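SPD1 nuclease (Streptococcus pyogenes, PDB 2XGR) acts as a prophage-encoded extracellular DNase, probably cutting DNA without marked sequence preference and with the help of a bound metal ion. Local coordinates at residues P36-A41 against I213-N218; N42-N47 against S207-T212; H77-D82 against D176-Y181; Q200-D205 against N225-V230. All coordinates share one frame; numbering follows the deposited sequence.

Interaction 1. Residues P36-A41 against I213-N218; sequences PNVSHA and IRLNSN
Ser39 and Arg214 exchange two backbone bonds: Arg214 N gives to Ser39 O at 2.8 Å, almost straight, and Ser39 N answers to Arg214 O at 3.1 Å. Both carbonyls take a CA-H as well, with Val38 CA 3.3 Å from Arg214 O and Ile213 CA coming up to Ser39 O. Toward Val38 and Leu215 the regular strand pairing stops although the chains stay close; Leu215 N and Ser217 N bond instead to the carboxylate of Glu220. Val38 sends CG1, anti to its own N (chi1 168°), against Leu215 CD2 at 4.0 Å, and both side chains touch Arg166 of helix 160-173. At the outer end Asn37 and Asn216 meet through carbon, Asn37 CB lying 3.6 Å from Asn216 CG with the amide planes 53° apart. The His40 ring turns from Ile213 to pack edge-to-face with His174. This is the start of an edge strand, 39-46, joining strand 209-214 of the large antiparallel sheet.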
loop_
_atom_site.group_PDB
_atom_site.type_symbol
_atom_site.label_atom_id
_atom_site.label_comp_id
_atom_site.label_asym_id
_atom_site.label_seq_id
_atom_site.Cartn_x
_atom_site.Cartn_y
_atom_site.Cartn_z
ATOM N N PRO A 36 -13.752 7.374 -11.032
ATOM C CA PRO A 36 -14.301 6.577 -12.131
ATOM C C PRO A 36 -13.744 5.138 -12.110
ATOM O O PRO A 36 -12.528 4.923 -11.924
ATOM C CB PRO A 36 -13.824 7.344 -13.391
ATOM C CG PRO A 36 -12.571 8.024 -12.967
ATOM C CD PRO A 36 -12.846 8.437 -11.525
ATOM N N ASN A 37 -14.638 4.174 -12.313
ATOM C CA ASN A 37 -14.196 2.828 -12.660
ATOM C C ASN A 37 -13.443 2.159 -11.541
ATOM O O ASN A 37 -12.554 1.316 -11.773
ATOM C CB ASN A 37 -13.377 2.853 -13.957
ATOM C CG ASN A 37 -14.221 3.312 -15.141
ATOM O OD1 ASN A 37 -13.796 4.173 -15.913
ATOM N ND2 ASN A 37 -15.441 2.810 -15.221
ATOM N N VAL A 38 -13.842 2.462 -10.328
ATOM C CA VAL A 38 -13.407 1.661 -9.185
ATOM C C VAL A 38 -14.538 0.705 -8.803
ATOM O O VAL A 38 -15.670 1.134 -8.579
ATOM C CB VAL A 38 -12.952 2.547 -8.009
ATOM C CG1 VAL A 38 -12.791 1.702 -6.729
ATOM C CG2 VAL A 38 -11.679 3.315 -8.399
ATOM N N SER A 39 -14.265 -0.589 -8.778
ATOM C CA SER A 39 -15.366 -1.549 -8.601
ATOM C C SER A 39 -14.792 -2.787 -7.945
ATOM O O SER A 39 -13.564 -2.864 -7.710
ATOM C CB SER A 39 -15.955 -1.898 -10.017
ATOM O OG SER A 39 -14.966 -2.633 -10.797
ATOM N N HIS A 40 -15.637 -3.797 -7.724
ATOM C CA HIS A 40 -15.128 -5.114 -7.301
ATOM C C HIS A 40 -16.032 -6.161 -7.916
ATOM O O HIS A 40 -17.151 -5.825 -8.285
ATOM C CB HIS A 40 -15.144 -5.261 -5.759
ATOM C CG HIS A 40 -16.497 -5.254 -5.127
ATOM N ND1 HIS A 40 -17.244 -6.399 -4.915
ATOM C CD2 HIS A 40 -17.182 -4.253 -4.528
ATOM C CE1 HIS A 40 -18.367 -6.087 -4.277
ATOM N NE2 HIS A 40 -18.364 -4.782 -4.066
ATOM N N ALA A 41 -15.577 -7.405 -7.906
ATOM C CA ALA A 41 -16.400 -8.528 -8.293
ATOM C C ALA A 41 -16.259 -9.609 -7.231
ATOM O O ALA A 41 -15.133 -9.901 -6.728
ATOM C CB ALA A 41 -15.928 -9.008 -9.705
ATOM N N ILE A 213 -10.734 -6.336 -6.317
ATOM C CA ILE A 213 -10.982 -4.898 -6.397
ATOM C C ILE A 213 -10.239 -4.325 -7.615
ATOM O O ILE A 213 -9.060 -4.615 -7.809
ATOM C CB ILE A 213 -10.426 -4.211 -5.122
ATOM C CG1 ILE A 213 -11.290 -4.573 -3.907
ATOM C CG2 ILE A 213 -10.492 -2.625 -5.342
ATOM C CD1 ILE A 213 -10.696 -4.268 -2.474
ATOM N N ARG A 214 -10.930 -3.520 -8.436
ATOM C CA ARG A 214 -10.300 -2.919 -9.620
ATOM C C ARG A 214 -10.200 -1.426 -9.443
ATOM O O ARG A 214 -11.171 -0.775 -9.113
ATOM C CB ARG A 214 -11.167 -3.211 -10.893
ATOM C CG ARG A 214 -11.549 -4.717 -10.994
ATOM C CD ARG A 214 -10.857 -5.569 -12.061
ATOM N NE ARG A 214 -11.580 -6.855 -12.119
ATOM C CZ ARG A 214 -11.040 -8.058 -11.918
ATOM N NH1 ARG A 214 -9.726 -8.182 -11.757
ATOM N NH2 ARG A 214 -11.819 -9.147 -11.907
ATOM N N LEU A 215 -8.968 -0.953 -9.476
ATOM C CA LEU A 215 -8.697 0.468 -9.329
ATOM C C LEU A 215 -8.416 1.190 -10.644
ATOM O O LEU A 215 -8.138 2.406 -10.616
ATOM C CB LEU A 215 -7.529 0.669 -8.364
ATOM C CG LEU A 215 -7.716 -0.053 -7.012
ATOM C CD1 LEU A 215 -6.515 0.323 -6.075
ATOM C CD2 LEU A 215 -9.031 0.355 -6.392
ATOM N N ASN A 216 -8.642 0.500 -11.765
ATOM C CA ASN A 216 -8.519 1.080 -13.116
ATOM C C ASN A 216 -7.117 1.498 -13.560
ATOM O O ASN A 216 -6.933 2.437 -14.320
ATOM C CB ASN A 216 -9.558 2.208 -13.354
ATOM C CG ASN A 216 -9.926 2.301 -14.806
ATOM O OD1 ASN A 216 -10.250 1.258 -15.398
ATOM N ND2 ASN A 216 -9.939 3.542 -15.392
ATOM N N SER A 217 -6.088 0.792 -13.077
ATOM C CA SER A 217 -4.741 1.090 -13.504
ATOM C C SER A 217 -4.286 -0.041 -14.459
ATOM O O SER A 217 -4.497 -1.220 -14.122
ATOM C CB SER A 217 -3.906 1.048 -12.218
ATOM O OG SER A 217 -2.616 0.788 -12.485
ATOM N N ASN A 218 -3.365 0.279 -15.356
ATOM C CA ASN A 218 -2.805 -0.779 -16.233
ATOM C C ASN A 218 -1.747 -1.667 -15.520
ATOM O O ASN A 218 -1.265 -2.625 -16.126
ATOM C CB ASN A 218 -2.095 -0.130 -17.441
ATOM C CG ASN A 218 -3.035 0.556 -18.358
ATOM O OD1 ASN A 218 -4.186 0.134 -18.557
ATOM N ND2 ASN A 218 -2.588 1.682 -18.890
#

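Interaction 2. Residues N42-N47 against S207-T212; sequences NTHYKN and SGELLT
Asn42 faces Leu211 with CA atoms 4.5 Å apart, and Lys46 faces Glu209 at 4.4 Å; both are antiparallel non-hydrogen-bonded pairs. Between them the first strand spends four steps and the second only two, so Thr43-Tyr45 form a beta bulge, with the strand axes 143° apart. Backbone bonds Thr43 N to Leu210 O, Leu210 N to Tyr45 O and Asn47 N to Gly208 O hold its two sides. Within the bulge, Asn42 OD1 takes His44 N in an Asx turn, and Thr43 OG1 takes Tyr45 N in an ST turn. The Thr43 hydroxyl, set between its own N and carbonyl carbon (chi1 68°), also donates to Leu210 O at 2.8 Å, which gives that oxygen two donors. The extended Glu209 side chain reaches across to two residues: OE1 receives a weak bond from His44 ND1 at 3.3 Å, near the ring plane, while OE2 forms a salt bridge with Lys46 NZ at 3.6 Å. The same NZ reaches Ser207 O at 3.1 Å. On the other side of the strand Leu210 CD2 presses on Asn47 CA at 3.6 Å and its side chain packs toward Leu53, Val202 and Ile204. One water bridges the two strands, donating to Glu209 OE2, at 2.6 Å, and to His44 O.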
loop_
_atom_site.group_PDB
_atom_site.type_symbol
_atom_site.label_atom_id
_atom_site.label_comp_id
_atom_site.label_asym_id
_atom_site.label_seq_id
_atom_site.Cartn_x
_atom_site.Cartn_y
_atom_site.Cartn_z
ATOM N N ASN A 42 -17.366 -10.261 -6.860
ATOM C CA ASN A 42 -17.219 -11.398 -5.950
ATOM C C ASN A 42 -16.595 -12.608 -6.636
ATOM O O ASN A 42 -17.158 -13.123 -7.581
ATOM C CB ASN A 42 -18.577 -11.800 -5.329
ATOM C CG ASN A 42 -18.426 -12.617 -4.039
ATOM O OD1 ASN A 42 -17.436 -13.331 -3.805
ATOM N ND2 ASN A 42 -19.417 -12.457 -3.143
ATOM N N THR A 43 -15.482 -13.106 -6.122
ATOM C CA THR A 43 -14.888 -14.314 -6.695
ATOM C C THR A 43 -15.614 -15.598 -6.236
ATOM O O THR A 43 -15.385 -16.682 -6.792
ATOM C CB THR A 43 -13.437 -14.454 -6.311
ATOM O OG1 THR A 43 -13.366 -14.709 -4.910
ATOM C CG2 THR A 43 -12.663 -13.170 -6.674
ATOM N N HIS A 44 -16.349 -15.493 -5.146
ATOM C CA HIS A 44 -16.862 -16.678 -4.428
ATOM C C HIS A 44 -15.812 -17.654 -3.923
ATOM O O HIS A 44 -16.150 -18.771 -3.564
ATOM C CB HIS A 44 -17.957 -17.394 -5.282
ATOM C CG HIS A 44 -19.037 -16.471 -5.717
ATOM N ND1 HIS A 44 -19.964 -15.944 -4.847
ATOM C CD2 HIS A 44 -19.290 -15.910 -6.918
ATOM C CE1 HIS A 44 -20.730 -15.078 -5.494
ATOM N NE2 HIS A 44 -20.355 -15.056 -6.756
ATOM N N TYR A 45 -14.537 -17.249 -3.828
ATOM C CA TYR A 45 -13.553 -18.037 -3.072
ATOM C C TYR A 45 -13.590 -17.645 -1.599
ATOM O O TYR A 45 -13.630 -16.457 -1.305
ATOM C CB TYR A 45 -12.151 -17.702 -3.552
ATOM C CG TYR A 45 -11.812 -18.200 -4.923
ATOM C CD1 TYR A 45 -11.921 -19.578 -5.214
ATOM C CD2 TYR A 45 -11.303 -17.342 -5.897
ATOM C CE1 TYR A 45 -11.579 -20.081 -6.471
ATOM C CE2 TYR A 45 -10.969 -17.830 -7.179
ATOM C CZ TYR A 45 -11.091 -19.209 -7.441
ATOM O OH TYR A 45 -10.738 -19.725 -8.679
ATOM N N LYS A 46 -13.529 -18.616 -0.676
ATOM C CA LYS A 46 -13.335 -18.262 0.730
ATOM C C LYS A 46 -11.930 -17.676 0.835
ATOM O O LYS A 46 -11.034 -18.071 0.106
ATOM C CB LYS A 46 -13.448 -19.475 1.656
ATOM C CG LYS A 46 -14.876 -19.991 1.825
ATOM C CD LYS A 46 -15.801 -18.945 2.512
ATOM C CE LYS A 46 -17.301 -19.220 2.112
ATOM N NZ LYS A 46 -18.312 -18.534 2.984
ATOM N N ASN A 47 -11.748 -16.752 1.772
ATOM C CA ASN A 47 -10.431 -16.107 1.905
ATOM C C ASN A 47 -9.331 -17.138 2.208
ATOM O O ASN A 47 -8.160 -16.905 1.912
ATOM C CB ASN A 47 -10.505 -15.055 3.030
ATOM C CG ASN A 47 -10.841 -15.675 4.381
ATOM O OD1 ASN A 47 -12.043 -15.841 4.748
ATOM N ND2 ASN A 47 -9.814 -15.983 5.132
ATOM N N SER A 207 -19.258 -12.678 4.679
ATOM C CA SER A 207 -19.129 -14.151 4.725
ATOM C C SER A 207 -17.742 -14.673 4.455
ATOM O O SER A 207 -17.539 -15.885 4.449
ATOM C CB SER A 207 -20.195 -14.888 3.904
ATOM O OG SER A 207 -19.938 -14.837 2.495
ATOM N N GLY A 208 -16.742 -13.777 4.398
ATOM C CA GLY A 208 -15.347 -14.243 4.256
ATOM C C GLY A 208 -14.963 -14.558 2.829
ATOM O O GLY A 208 -13.912 -15.138 2.626
ATOM N N GLU A 209 -15.757 -14.156 1.834
ATOM C CA GLU A 209 -15.431 -14.427 0.438
ATOM C C GLU A 209 -14.579 -13.299 -0.152
ATOM O O GLU A 209 -14.803 -12.133 0.191
ATOM C CB GLU A 209 -16.668 -14.711 -0.442
ATOM C CG GLU A 209 -17.232 -16.151 -0.070
ATOM C CD GLU A 209 -18.480 -16.605 -0.798
ATOM O OE1 GLU A 209 -19.038 -15.892 -1.662
ATOM O OE2 GLU A 209 -18.935 -17.729 -0.456
ATOM N N LEU A 210 -13.667 -13.649 -1.064
ATOM C CA LEU A 210 -12.762 -12.643 -1.655
ATOM C C LEU A 210 -13.474 -11.830 -2.699
ATOM O O LEU A 210 -14.158 -12.392 -3.611
ATOM C CB LEU A 210 -11.546 -13.326 -2.240
ATOM C CG LEU A 210 -10.720 -14.050 -1.201
ATOM C CD1 LEU A 210 -9.461 -14.672 -1.830
ATOM C CD2 LEU A 210 -10.356 -13.023 -0.042
ATOM N N LEU A 211 -13.221 -10.510 -2.677
ATOM C CA LEU A 211 -13.734 -9.630 -3.674
ATOM C C LEU A 211 -12.558 -9.016 -4.456
ATOM O O LEU A 211 -11.726 -8.356 -3.852
ATOM C CB LEU A 211 -14.512 -8.486 -3.009
ATOM C CG LEU A 211 -15.522 -8.946 -1.927
ATOM C CD1 LEU A 211 -16.198 -7.756 -1.187
ATOM C CD2 LEU A 211 -16.625 -9.868 -2.525
ATOM N N THR A 212 -12.493 -9.232 -5.755
ATOM C CA THR A 212 -11.375 -8.662 -6.523
ATOM C C THR A 212 -11.667 -7.213 -6.752
ATOM O O THR A 212 -12.685 -6.876 -7.298
ATOM C CB THR A 212 -11.121 -9.369 -7.878
ATOM O OG1 THR A 212 -10.881 -10.701 -7.604
ATOM C CG2 THR A 212 -9.833 -8.854 -8.477
HETATM O O HOH W 1 -18.060 -19.983 -1.462
#

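Interaction 3. Residues H77-D82 against D176-Y181; sequences HIQLQD and DFWLDY
Asp176 O receives a weak, bent bond from Gln81 NE2 at 3.1 Å, and a water bound to that NE2 reaches back, weakly, to Asp176 OD1. Phe177 O lies by Gln81 CG and is linked through a second water to Asp82 N. At Trp178 the glutamine chain lies flat over the indole: Gln81 CG sits 3.4 Å from the centroid of the six-membered ring, and its amide stacks within 11° of parallel. Phe56 meets the same indole edge-to-face. Leu179 and Leu80 form an antiparallel hydrogen-bonded pair, their side chains running side by side with Leu179 CB 4.1 Å from Leu80 CD2. Asp180 and Gln79, a non-hydrogen-bonded pair, put their side chains on one face of the sheet; with CG anti to N in both, Gln79 NE2 donates to the anti lone pair of Asp180 OD2 at 2.8 Å, within its amide plane. Tyr181 then pairs with Ile78, whose CG2 touches Tyr181 CB at 3.8 Å, while the Tyr181 hydroxyl bonds to Glu164. Leu54 N also gives to Asp180 OD2 and Leu54 O takes Gln79 NE2, so this buried polar pair ties the loop at Leu54 to the face of the sheet.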
loop_
_atom_site.group_PDB
_atom_site.type_symbol
_atom_site.label_atom_id
_atom_site.label_comp_id
_atom_site.label_asym_id
_atom_site.label_seq_id
_atom_site.Cartn_x
_atom_site.Cartn_y
_atom_site.Cartn_z
ATOM N N HIS A 77 1.042 -5.038 6.805
ATOM C CA HIS A 77 -0.115 -5.803 6.328
ATOM C C HIS A 77 -1.315 -5.447 7.197
ATOM O O HIS A 77 -1.252 -5.564 8.444
ATOM C CB HIS A 77 0.171 -7.287 6.426
ATOM C CG HIS A 77 -0.657 -8.165 5.506
ATOM N ND1 HIS A 77 -1.896 -7.844 4.994
ATOM C CD2 HIS A 77 -0.410 -9.451 5.120
ATOM C CE1 HIS A 77 -2.336 -8.867 4.233
ATOM N NE2 HIS A 77 -1.459 -9.857 4.342
ATOM N N ILE A 78 -2.370 -4.896 6.584
ATOM C CA ILE A 78 -3.537 -4.489 7.379
ATOM C C ILE A 78 -4.790 -5.208 6.895
ATOM O O ILE A 78 -4.912 -5.585 5.705
ATOM C CB ILE A 78 -3.666 -2.935 7.308
ATOM C CG1 ILE A 78 -4.623 -2.372 8.396
ATOM C CG2 ILE A 78 -4.075 -2.439 5.872
ATOM C CD1 ILE A 78 -4.487 -0.790 8.516
ATOM N N GLN A 79 -5.747 -5.368 7.798
ATOM C CA GLN A 79 -7.061 -5.826 7.351
ATOM C C GLN A 79 -8.065 -4.961 8.130
ATOM O O GLN A 79 -8.007 -4.906 9.373
ATOM C CB GLN A 79 -7.185 -7.346 7.588
ATOM C CG GLN A 79 -8.451 -7.890 6.901
ATOM C CD GLN A 79 -8.591 -9.363 7.058
ATOM O OE1 GLN A 79 -9.480 -9.814 7.805
ATOM N NE2 GLN A 79 -7.706 -10.142 6.394
ATOM N N LEU A 80 -8.845 -4.148 7.404
ATOM C CA LEU A 80 -9.650 -3.114 8.118
ATOM C C LEU A 80 -10.956 -2.849 7.399
ATOM O O LEU A 80 -11.091 -3.174 6.180
ATOM C CB LEU A 80 -8.819 -1.789 8.300
ATOM C CG LEU A 80 -8.781 -0.851 7.064
ATOM C CD1 LEU A 80 -8.388 0.594 7.441
ATOM C CD2 LEU A 80 -7.772 -1.450 5.927
ATOM N N GLN A 81 -11.884 -2.210 8.124
ATOM C CA GLN A 81 -13.016 -1.500 7.503
ATOM C C GLN A 81 -12.847 -0.005 7.549
ATOM O O GLN A 81 -12.032 0.543 8.288
ATOM C CB GLN A 81 -14.347 -1.890 8.226
ATOM C CG GLN A 81 -14.575 -3.424 8.286
ATOM C CD GLN A 81 -15.863 -3.701 9.072
ATOM O OE1 GLN A 81 -15.955 -3.306 10.219
ATOM N NE2 GLN A 81 -16.811 -4.381 8.472
ATOM N N ASP A 82 -13.749 0.675 6.827
ATOM C CA ASP A 82 -13.740 2.129 6.753
ATOM C C ASP A 82 -13.781 2.715 8.176
ATOM O O ASP A 82 -13.027 3.658 8.482
ATOM C CB ASP A 82 -14.973 2.616 6.004
ATOM C CG ASP A 82 -15.066 4.149 5.956
ATOM O OD1 ASP A 82 -14.247 4.794 5.340
ATOM O OD2 ASP A 82 -15.935 4.706 6.606
ATOM N N ASP A 176 -19.455 -2.314 5.251
ATOM C CA ASP A 176 -19.499 -3.584 5.911
ATOM C C ASP A 176 -18.430 -4.553 5.432
ATOM O O ASP A 176 -18.282 -5.631 6.025
ATOM C CB ASP A 176 -20.892 -4.229 5.762
ATOM C CG ASP A 176 -21.997 -3.425 6.494
ATOM O OD1 ASP A 176 -21.809 -3.050 7.691
ATOM O OD2 ASP A 176 -22.995 -3.089 5.820
ATOM N N PHE A 177 -17.700 -4.178 4.386
ATOM C CA PHE A 177 -16.691 -5.073 3.815
ATOM C C PHE A 177 -15.302 -4.691 4.342
ATOM O O PHE A 177 -15.097 -3.625 4.959
ATOM C CB PHE A 177 -16.680 -4.999 2.271
ATOM C CG PHE A 177 -17.957 -5.554 1.622
ATOM C CD1 PHE A 177 -18.825 -6.337 2.365
ATOM C CD2 PHE A 177 -18.208 -5.332 0.254
ATOM C CE1 PHE A 177 -20.001 -6.878 1.751
ATOM C CE2 PHE A 177 -19.369 -5.918 -0.357
ATOM C CZ PHE A 177 -20.221 -6.673 0.412
ATOM N N TRP A 178 -14.348 -5.608 4.129
ATOM C CA TRP A 178 -12.981 -5.413 4.659
ATOM C C TRP A 178 -12.029 -5.291 3.498
ATOM O O TRP A 178 -12.265 -5.868 2.443
ATOM C CB TRP A 178 -12.544 -6.653 5.419
ATOM C CG TRP A 178 -13.407 -6.893 6.639
ATOM C CD1 TRP A 178 -14.665 -7.470 6.681
ATOM C CD2 TRP A 178 -13.069 -6.543 7.990
ATOM N NE1 TRP A 178 -15.149 -7.457 8.011
ATOM C CE2 TRP A 178 -14.185 -6.891 8.815
ATOM C CE3 TRP A 178 -11.949 -5.906 8.580
ATOM C CZ2 TRP A 178 -14.173 -6.673 10.203
ATOM C CZ3 TRP A 178 -11.935 -5.737 9.964
ATOM C CH2 TRP A 178 -13.054 -6.081 10.750
ATOM N N LEU A 179 -10.972 -4.528 3.709
ATOM C CA LEU A 179 -9.828 -4.489 2.781
ATOM C C LEU A 179 -8.680 -5.220 3.437
ATOM O O LEU A 179 -8.317 -4.917 4.608
ATOM C CB LEU A 179 -9.464 -3.025 2.573
ATOM C CG LEU A 179 -8.101 -2.823 1.837
ATOM C CD1 LEU A 179 -8.130 -3.447 0.378
ATOM C CD2 LEU A 179 -7.727 -1.305 1.798
ATOM N N ASP A 180 -8.069 -6.163 2.710
ATOM C CA ASP A 180 -6.826 -6.756 3.180
ATOM C C ASP A 180 -5.777 -6.148 2.263
ATOM O O ASP A 180 -5.829 -6.290 1.024
ATOM C CB ASP A 180 -6.889 -8.306 3.034
ATOM C CG ASP A 180 -5.595 -8.986 3.471
ATOM O OD1 ASP A 180 -4.581 -8.837 2.786
ATOM O OD2 ASP A 180 -5.609 -9.610 4.573
ATOM N N TYR A 181 -4.753 -5.518 2.854
ATOM C CA TYR A 181 -3.841 -4.754 2.050
ATOM C C TYR A 181 -2.422 -4.913 2.621
ATOM O O TYR A 181 -2.174 -4.630 3.798
ATOM C CB TYR A 181 -4.302 -3.254 2.119
ATOM C CG TYR A 181 -3.386 -2.211 1.479
ATOM C CD1 TYR A 181 -2.782 -2.409 0.206
ATOM C CD2 TYR A 181 -3.091 -1.027 2.142
ATOM C CE1 TYR A 181 -1.947 -1.410 -0.364
ATOM C CE2 TYR A 181 -2.233 -0.026 1.586
ATOM C CZ TYR A 181 -1.689 -0.240 0.323
ATOM O OH TYR A 181 -0.918 0.754 -0.221
HETATM O O HOH W 2 -19.511 -4.855 9.598
HETATM O O HOH W 3 -15.409 -0.788 4.931
#

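Interaction 4. Residues Q200-D205 against N225-V230; sequences QYVGID and NGVTTV
Tyr201 and Thr228 are an antiparallel hydrogen-bonded pair, joining strand 196-204 to strand 228-233 where the large sheet branches. Tyr201 N donates to Thr228 O at 2.8 Å, and Thr228 N returns the bond to Tyr201 O at 3.0 Å. With CG between its own N and carbonyl carbon (chi1 48°), the Tyr201 ring leans toward its partner, so Thr228 CB stands over one face, 4.1 Å from the centroid. Farther along the ring, Tyr201 OH touches Val230 CG2 at 3.6 Å. On the other face of the sheet Gln200 CG packs on Val227 CG1 at 3.5 Å, and a water joins Gln200 OE1 to Thr229 OG1. The second shell fixes the ends: Glu220 bonds the Tyr201 hydroxyl, Lys52 O takes Gln200 NE2, and Asp223 OD1 receives both Asn225 N and Val227 N in the turn before the strand. Where the chains diverge, a water accepts from Thr228 OG1 at 2.8 Å and donates to Tyr201 O and Gly226 O.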
loop_
_atom_site.group_PDB
_atom_site.type_symbol
_atom_site.label_atom_id
_atom_site.label_comp_id
_atom_site.label_asym_id
_atom_site.label_seq_id
_atom_site.Cartn_x
_atom_site.Cartn_y
_atom_site.Cartn_z
ATOM N N GLN A 200 -0.495 -5.100 -2.478
ATOM C CA GLN A 200 -1.312 -6.313 -2.681
ATOM C C GLN A 200 -2.660 -6.108 -1.990
ATOM O O GLN A 200 -2.710 -5.766 -0.799
ATOM C CB GLN A 200 -0.630 -7.536 -1.991
ATOM C CG GLN A 200 -1.417 -8.810 -2.167
ATOM C CD GLN A 200 -0.861 -9.864 -1.268
ATOM O OE1 GLN A 200 0.183 -10.454 -1.581
ATOM N NE2 GLN A 200 -1.447 -9.991 -0.051
ATOM N N TYR A 201 -3.757 -6.228 -2.726
ATOM C CA TYR A 201 -5.027 -5.927 -2.089
ATOM C C TYR A 201 -6.158 -6.807 -2.594
ATOM O O TYR A 201 -6.174 -7.253 -3.767
ATOM C CB TYR A 201 -5.423 -4.413 -2.264
ATOM C CG TYR A 201 -5.279 -3.903 -3.679
ATOM C CD1 TYR A 201 -6.305 -4.059 -4.615
ATOM C CD2 TYR A 201 -4.089 -3.265 -4.086
ATOM C CE1 TYR A 201 -6.177 -3.500 -5.936
ATOM C CE2 TYR A 201 -3.986 -2.743 -5.425
ATOM C CZ TYR A 201 -5.051 -2.839 -6.294
ATOM O OH TYR A 201 -4.889 -2.323 -7.574
ATOM N N VAL A 202 -7.103 -7.054 -1.693
ATOM C CA VAL A 202 -8.326 -7.796 -2.067
ATOM C C VAL A 202 -9.363 -7.409 -1.032
ATOM O O VAL A 202 -8.979 -6.985 0.092
ATOM C CB VAL A 202 -8.090 -9.277 -2.078
ATOM C CG1 VAL A 202 -7.789 -9.786 -0.618
ATOM C CG2 VAL A 202 -9.328 -10.097 -2.696
ATOM N N GLY A 203 -10.647 -7.508 -1.389
ATOM C CA GLY A 203 -11.717 -7.193 -0.409
ATOM C C GLY A 203 -12.231 -8.513 0.189
ATOM O O GLY A 203 -11.976 -9.609 -0.356
ATOM N N ILE A 204 -12.847 -8.421 1.372
ATOM C CA ILE A 204 -13.465 -9.607 1.978
ATOM C C ILE A 204 -14.885 -9.216 2.449
ATOM O O ILE A 204 -15.073 -8.173 3.077
ATOM C CB ILE A 204 -12.665 -10.084 3.198
ATOM C CG1 ILE A 204 -11.210 -10.397 2.798
ATOM C CG2 ILE A 204 -13.250 -11.480 3.722
ATOM C CD1 ILE A 204 -10.296 -10.825 4.013
ATOM N N ASP A 205 -15.879 -9.980 2.028
ATOM C CA ASP A 205 -17.249 -9.614 2.427
ATOM C C ASP A 205 -17.580 -10.251 3.804
ATOM O O ASP A 205 -16.733 -10.918 4.420
ATOM C CB ASP A 205 -18.252 -9.943 1.296
ATOM C CG ASP A 205 -18.554 -11.439 1.171
ATOM O OD1 ASP A 205 -18.112 -12.267 2.014
ATOM O OD2 ASP A 205 -19.135 -11.794 0.123
ATOM N N ASN A 225 -6.555 -16.424 -7.310
ATOM C CA ASN A 225 -7.637 -16.276 -6.309
ATOM C C ASN A 225 -8.261 -14.903 -6.322
ATOM O O ASN A 225 -9.060 -14.566 -5.453
ATOM C CB ASN A 225 -7.102 -16.585 -4.917
ATOM C CG ASN A 225 -6.555 -17.965 -4.816
ATOM O OD1 ASN A 225 -7.213 -18.949 -5.234
ATOM N ND2 ASN A 225 -5.383 -18.079 -4.240
ATOM N N GLY A 226 -7.900 -14.086 -7.316
ATOM C CA GLY A 226 -8.476 -12.790 -7.355
ATOM C C GLY A 226 -7.789 -11.690 -6.520
ATOM O O GLY A 226 -8.332 -10.603 -6.427
ATOM N N VAL A 227 -6.622 -12.004 -5.965
ATOM C CA VAL A 227 -5.845 -11.023 -5.159
ATOM C C VAL A 227 -5.009 -10.216 -6.161
ATOM O O VAL A 227 -4.385 -10.784 -7.059
ATOM C CB VAL A 227 -4.929 -11.788 -4.210
ATOM C CG1 VAL A 227 -4.000 -10.770 -3.387
ATOM C CG2 VAL A 227 -5.827 -12.631 -3.286
ATOM N N THR A 228 -5.007 -8.880 -6.018
ATOM C CA THR A 228 -4.339 -7.983 -6.985
ATOM C C THR A 228 -3.027 -7.484 -6.440
ATOM O O THR A 228 -2.944 -7.224 -5.249
ATOM C CB THR A 228 -5.219 -6.773 -7.266
ATOM O OG1 THR A 228 -6.444 -7.215 -7.848
ATOM C CG2 THR A 228 -4.601 -5.813 -8.316
ATOM N N THR A 229 -1.998 -7.503 -7.283
ATOM C CA THR A 229 -0.700 -6.958 -6.897
ATOM C C THR A 229 -0.297 -5.912 -7.918
ATOM O O THR A 229 -0.419 -6.141 -9.117
ATOM C CB THR A 229 0.343 -8.084 -6.864
ATOM O OG1 THR A 229 -0.105 -9.123 -5.976
ATOM C CG2 THR A 229 1.767 -7.576 -6.359
ATOM N N VAL A 230 0.239 -4.793 -7.425
ATOM C CA VAL A 230 0.743 -3.694 -8.265
ATOM C C VAL A 230 2.201 -3.506 -7.850
ATOM O O VAL A 230 2.494 -3.434 -6.625
ATOM C CB VAL A 230 -0.091 -2.390 -7.936
ATOM C CG1 VAL A 230 0.649 -1.230 -8.571
ATOM C CG2 VAL A 230 -1.475 -2.549 -8.555
HETATM O O HOH W 4 1.124 -10.427 -4.136
HETATM O O HOH W 5 -8.147 -7.799 -5.652
#

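All four contacts belong to one antiparallel sheet. Interactions 1 and 2 follow each other along the same strand pair, centres 16 Å apart, and Ala41 O to Thr212 N (2.9 Å) probably continues the bonding between them. Strand 196-204 connects the rest: Leu211 N to Gly203 O (2.8 Å) joins interactions 2 and 4, and Trp178 O to Ile204 N (2.8 Å) joins 4 and 3. Thr212 OG1 also reaches Gly226 O at 2.8 Å. On the helix side, Ile213 CD1 of interaction 1 meets Leu179 CD1 of interaction 3 at 3.9 Å. A bound di(hydroxyethyl)ether lies about 6 Å from the side chain of Ile78 in interaction 3.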